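Long-range contact in chlorella virus DNA ligase-adenylate (Chlorella virus, PDB 1FVI), which probably seals nicks in duplex DNA in an ATP-dependent reaction that passes through a covalent ligase-adenylate intermediate: residues A1-N13 with R31-F43. The protein carries 1 engineered substitution. Sequence-based numbering, arbitrary orientation.
Sequences AITKPLLAATLEN and RSVKQTQMLSRTF. With SO4 (sulfate ion), chain B.
Polar contact across the two segments centres on Arg-31, whose guanidinium hydrogen-bonds the Leu-6 carbonyl end-on through NH1 and NH2. NH2 lies 3.0 Å from Leu-6 O, in the carbonyl plane on a lone pair, and NH1 lies 3.2 Å from the same oxygen, tilted 20° from that plane. The oxygen lies close to the guanidinium plane. A bend at chi2 (63°) brings the group there; NH2 also forms a salt bridge with Asp-64.

Packing flanks this grip. Pro-5 CB stands 3.8 Å above the guanidinium plane, offset toward its rim, while Pro-5 CD meets Phe-43 CE1 at 3.6 Å. The Phe-43 ring is sandwiched: Leu-39 CD2 lies over the centre of one face, and Lys-4 CA makes a CH-pi contact with the other, 20° off the normal. Ile-2 CD1 meets Val-33 CG1 tip to tip at 3.7 Å.

Toward solvent, Arg-41 NH1 and NH2 hydrogen-bond separate oxygens of a sulfate, probably from the crystallisation liquor, that Lys-185 NZ also binds; Leu-7 CD1 crosses 3.9 Å from Arg-41 NH2.

Arg-31 and Arg-41 both touch AMP, consistent with segment 1-13 backing two pocket arginines, and the doubly gripped carbonyl probably helps orient the Arg-31 guanidinium beside the adenylate.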
loop_
_atom_site.group_PDB
_atom_site.type_symbol
_atom_site.label_atom_id
_atom_site.label_comp_id
_atom_site.label_asym_id
_atom_site.label_seq_id
_atom_site.Cartn_x
_atom_site.Cartn_y
_atom_site.Cartn_z
ATOM N N ALA A 1 23.498 -10.712 -1.684
ATOM C CA ALA A 1 23.937 -9.315 -1.666
ATOM C C ALA A 1 23.148 -8.469 -2.674
ATOM O O ALA A 1 22.790 -8.934 -3.756
ATOM C CB ALA A 1 25.445 -9.215 -1.932
ATOM N N ILE A 2 22.932 -7.210 -2.315
ATOM C CA ILE A 2 22.168 -6.265 -3.123
ATOM C C ILE A 2 23.039 -5.059 -3.523
ATOM O O ILE A 2 23.599 -4.380 -2.669
ATOM C CB ILE A 2 20.910 -5.800 -2.295
ATOM C CG1 ILE A 2 19.969 -6.989 -2.032
ATOM C CG2 ILE A 2 20.176 -4.652 -2.972
ATOM C CD1 ILE A 2 18.622 -6.602 -1.394
ATOM N N THR A 3 23.151 -4.787 -4.817
ATOM C CA THR A 3 23.962 -3.660 -5.262
ATOM C C THR A 3 23.192 -2.353 -5.420
ATOM O O THR A 3 23.775 -1.272 -5.354
ATOM C CB THR A 3 24.748 -3.975 -6.578
ATOM O OG1 THR A 3 23.835 -4.197 -7.661
ATOM C CG2 THR A 3 25.639 -5.207 -6.395
ATOM N N LYS A 4 21.893 -2.463 -5.681
ATOM C CA LYS A 4 20.998 -1.305 -5.840
ATOM C C LYS A 4 19.581 -1.869 -5.857
ATOM O O LYS A 4 19.373 -3.012 -6.271
ATOM C CB LYS A 4 21.308 -0.499 -7.118
ATOM C CG LYS A 4 21.218 -1.262 -8.413
ATOM C CD LYS A 4 21.657 -0.408 -9.581
ATOM C CE LYS A 4 23.114 -0.018 -9.418
ATOM N NZ LYS A 4 23.627 0.844 -10.528
ATOM N N PRO A 5 18.582 -1.087 -5.415
ATOM C CA PRO A 5 17.232 -1.649 -5.422
ATOM C C PRO A 5 16.583 -1.997 -6.766
ATOM O O PRO A 5 16.989 -1.538 -7.841
ATOM C CB PRO A 5 16.434 -0.622 -4.611
ATOM C CG PRO A 5 17.084 0.632 -4.944
ATOM C CD PRO A 5 18.567 0.289 -4.896
ATOM N N LEU A 6 15.624 -2.906 -6.674
ATOM C CA LEU A 6 14.836 -3.348 -7.811
ATOM C C LEU A 6 13.780 -2.246 -8.057
ATOM O O LEU A 6 13.069 -1.833 -7.131
ATOM C CB LEU A 6 14.119 -4.656 -7.454
ATOM C CG LEU A 6 13.529 -5.620 -8.497
ATOM C CD1 LEU A 6 12.416 -6.405 -7.816
ATOM C CD2 LEU A 6 13.005 -4.931 -9.748
ATOM N N LEU A 7 13.720 -1.739 -9.283
ATOM C CA LEU A 7 12.742 -0.718 -9.624
ATOM C C LEU A 7 11.723 -1.256 -10.631
ATOM O O LEU A 7 11.923 -2.300 -11.254
ATOM C CB LEU A 7 13.438 0.551 -10.112
ATOM C CG LEU A 7 14.392 1.117 -9.057
ATOM C CD1 LEU A 7 15.135 2.306 -9.636
ATOM C CD2 LEU A 7 13.621 1.511 -7.782
ATOM N N ALA A 8 10.598 -0.564 -10.735
ATOM C CA ALA A 8 9.513 -0.985 -11.603
ATOM C C ALA A 8 9.320 -0.230 -12.907
ATOM O O ALA A 8 9.665 0.947 -13.048
ATOM C CB ALA A 8 8.175 -0.959 -10.803
ATOM N N ALA A 9 8.805 -0.957 -13.881
ATOM C CA ALA A 9 8.444 -0.365 -15.147
ATOM C C ALA A 9 6.950 0.002 -14.950
ATOM O O ALA A 9 6.280 -0.502 -14.038
ATOM C CB ALA A 9 8.613 -1.384 -16.266
ATOM N N THR A 10 6.436 0.911 -15.763
ATOM C CA THR A 10 5.038 1.297 -15.641
ATOM C C THR A 10 4.130 0.483 -16.565
ATOM O O THR A 10 4.451 0.254 -17.745
ATOM C CB THR A 10 4.867 2.796 -15.920
ATOM O OG1 THR A 10 5.618 3.528 -14.950
ATOM C CG2 THR A 10 3.381 3.215 -15.851
ATOM N N LEU A 11 3.026 -0.000 -15.996
ATOM C CA LEU A 11 2.033 -0.766 -16.746
ATOM C C LEU A 11 1.013 0.261 -17.223
ATOM O O LEU A 11 0.350 0.893 -16.407
ATOM C CB LEU A 11 1.361 -1.804 -15.837
ATOM C CG LEU A 11 0.273 -2.774 -16.329
ATOM C CD1 LEU A 11 -1.071 -2.075 -16.464
ATOM C CD2 LEU A 11 0.689 -3.455 -17.627
ATOM N N GLU A 12 0.938 0.467 -18.533
ATOM C CA GLU A 12 0.001 1.432 -19.094
ATOM C C GLU A 12 -1.236 0.708 -19.604
ATOM O O GLU A 12 -2.365 1.140 -19.366
ATOM C CB GLU A 12 0.658 2.246 -20.220
ATOM C CG GLU A 12 1.779 3.196 -19.759
ATOM C CD GLU A 12 3.199 2.717 -20.099
ATOM O OE1 GLU A 12 4.053 3.588 -20.393
ATOM O OE2 GLU A 12 3.470 1.489 -20.064
ATOM N N ASN A 13 -1.028 -0.400 -20.304
ATOM C CA ASN A 13 -2.142 -1.185 -20.826
ATOM C C ASN A 13 -2.305 -2.435 -19.953
ATOM O O ASN A 13 -1.428 -3.314 -19.919
ATOM C CB ASN A 13 -1.880 -1.556 -22.298
ATOM C CG ASN A 13 -2.913 -2.536 -22.872
ATOM O OD1 ASN A 13 -3.982 -2.758 -22.295
ATOM N ND2 ASN A 13 -2.586 -3.127 -24.016
ATOM N N ARG A 31 11.584 3.762 0.741
ATOM C CA ARG A 31 12.209 2.502 0.316
ATOM C C ARG A 31 13.457 2.276 1.191
ATOM O O ARG A 31 14.305 3.175 1.345
ATOM C CB ARG A 31 12.631 2.583 -1.157
ATOM C CG ARG A 31 13.218 1.310 -1.727
ATOM C CD ARG A 31 12.173 0.200 -1.701
ATOM N NE ARG A 31 12.629 -1.026 -2.362
ATOM C CZ ARG A 31 12.635 -1.213 -3.679
ATOM N NH1 ARG A 31 12.207 -0.247 -4.480
ATOM N NH2 ARG A 31 13.069 -2.361 -4.197
ATOM N N SER A 32 13.537 1.091 1.787
ATOM C CA SER A 32 14.652 0.754 2.661
ATOM C C SER A 32 15.072 -0.704 2.557
ATOM O O SER A 32 14.246 -1.623 2.603
ATOM C CB SER A 32 14.313 1.096 4.117
ATOM O OG SER A 32 15.484 1.422 4.837
ATOM N N VAL A 33 16.373 -0.896 2.389
ATOM C CA VAL A 33 16.936 -2.217 2.291
ATOM C C VAL A 33 17.912 -2.441 3.435
ATOM O O VAL A 33 18.659 -1.545 3.829
ATOM C CB VAL A 33 17.679 -2.403 0.964
ATOM C CG1 VAL A 33 18.343 -3.783 0.919
ATOM C CG2 VAL A 33 16.726 -2.229 -0.211
ATOM N N LYS A 34 17.868 -3.649 3.977
ATOM C CA LYS A 34 18.758 -4.066 5.054
ATOM C C LYS A 34 20.035 -4.662 4.473
ATOM O O LYS A 34 20.037 -5.757 3.903
ATOM C CB LYS A 34 18.063 -5.100 5.948
ATOM C CG LYS A 34 18.977 -5.840 6.892
ATOM C CD LYS A 34 19.754 -4.903 7.762
ATOM C CE LYS A 34 20.779 -5.682 8.569
ATOM N NZ LYS A 34 20.166 -6.747 9.419
ATOM N N GLN A 35 21.106 -3.895 4.575
ATOM C CA GLN A 35 22.407 -4.327 4.111
ATOM C C GLN A 35 23.425 -3.754 5.095
ATOM O O GLN A 35 23.874 -2.610 4.938
ATOM C CB GLN A 35 22.669 -3.839 2.690
ATOM C CG GLN A 35 23.888 -4.474 2.062
ATOM C CD GLN A 35 23.692 -4.746 0.599
ATOM O OE1 GLN A 35 24.004 -3.913 -0.241
ATOM N NE2 GLN A 35 23.165 -5.916 0.284
ATOM N N THR A 36 23.692 -4.545 6.145
ATOM C CA THR A 36 24.602 -4.230 7.250
ATOM C C THR A 36 23.830 -3.317 8.209
ATOM O O THR A 36 23.831 -3.518 9.421
ATOM C CB THR A 36 25.918 -3.571 6.759
ATOM O OG1 THR A 36 26.407 -4.275 5.606
ATOM C CG2 THR A 36 26.994 -3.620 7.854
ATOM N N GLN A 37 23.167 -2.315 7.634
ATOM C CA GLN A 37 22.314 -1.367 8.344
ATOM C C GLN A 37 21.202 -0.963 7.358
ATOM O O GLN A 37 21.227 -1.382 6.199
ATOM C CB GLN A 37 23.097 -0.135 8.771
ATOM C CG GLN A 37 23.672 0.678 7.631
ATOM C CD GLN A 37 24.401 1.919 8.110
ATOM O OE1 GLN A 37 25.312 2.408 7.440
ATOM N NE2 GLN A 37 23.991 2.449 9.267
ATOM N N MET A 38 20.224 -0.176 7.807
ATOM C CA MET A 38 19.150 0.253 6.909
ATOM C C MET A 38 19.614 1.345 5.951
ATOM O O MET A 38 20.171 2.367 6.363
ATOM C CB MET A 38 17.908 0.704 7.673
ATOM C CG MET A 38 17.284 -0.386 8.522
ATOM S SD MET A 38 17.112 -2.023 7.736
ATOM C CE MET A 38 15.698 -1.813 6.673
ATOM N N LEU A 39 19.429 1.068 4.661
ATOM C CA LEU A 39 19.814 1.962 3.576
ATOM C C LEU A 39 18.565 2.468 2.839
ATOM O O LEU A 39 17.512 1.817 2.845
ATOM C CB LEU A 39 20.706 1.196 2.580
ATOM C CG LEU A 39 22.210 0.942 2.806
ATOM C CD1 LEU A 39 22.588 0.850 4.259
ATOM C CD2 LEU A 39 22.624 -0.316 2.062
ATOM N N SER A 40 18.676 3.643 2.233
ATOM C CA SER A 40 17.569 4.203 1.457
ATOM C C SER A 40 17.772 3.753 -0.006
ATOM O O SER A 40 18.641 2.903 -0.280
ATOM C CB SER A 40 17.553 5.729 1.569
ATOM O OG SER A 40 18.680 6.285 0.931
ATOM N N ARG A 41 16.988 4.304 -0.936
ATOM C CA ARG A 41 17.109 3.929 -2.346
ATOM C C ARG A 41 18.431 4.333 -2.978
ATOM O O ARG A 41 18.874 3.704 -3.933
ATOM C CB ARG A 41 15.940 4.454 -3.181
ATOM C CG ARG A 41 15.843 5.943 -3.329
ATOM C CD ARG A 41 14.604 6.286 -4.158
ATOM N NE ARG A 41 14.811 6.098 -5.597
ATOM C CZ ARG A 41 13.916 5.572 -6.427
ATOM N NH1 ARG A 41 12.748 5.155 -5.967
ATOM N NH2 ARG A 41 14.159 5.544 -7.731
ATOM N N THR A 42 19.041 5.397 -2.464
ATOM C CA THR A 42 20.338 5.851 -2.957
ATOM C C THR A 42 21.438 5.031 -2.269
ATOM O O THR A 42 22.630 5.276 -2.451
ATOM C CB THR A 42 20.572 7.309 -2.610
ATOM O OG1 THR A 42 20.720 7.439 -1.187
ATOM C CG2 THR A 42 19.414 8.161 -3.118
ATOM N N PHE A 43 21.007 4.107 -1.419
ATOM C CA PHE A 43 21.888 3.221 -0.683
ATOM C C PHE A 43 22.773 3.865 0.374
ATOM O O PHE A 43 23.790 3.305 0.797
ATOM C CB PHE A 43 22.660 2.304 -1.631
ATOM C CG PHE A 43 22.020 0.960 -1.799
ATOM C CD1 PHE A 43 20.640 0.816 -1.639
ATOM C CD2 PHE A 43 22.796 -0.175 -2.025
ATOM C CE1 PHE A 43 20.048 -0.436 -1.691
ATOM C CE2 PHE A 43 22.208 -1.436 -2.079
ATOM C CZ PHE A 43 20.831 -1.567 -1.911
HETATM S S SO4 B . 10.167 5.458 -8.997
HETATM O O1 SO4 B . 11.549 5.717 -9.385
HETATM O O2 SO4 B . 9.634 4.251 -9.715
HETATM O O3 SO4 B . 9.234 6.662 -9.293
HETATM O O4 SO4 B . 10.089 5.254 -7.486
#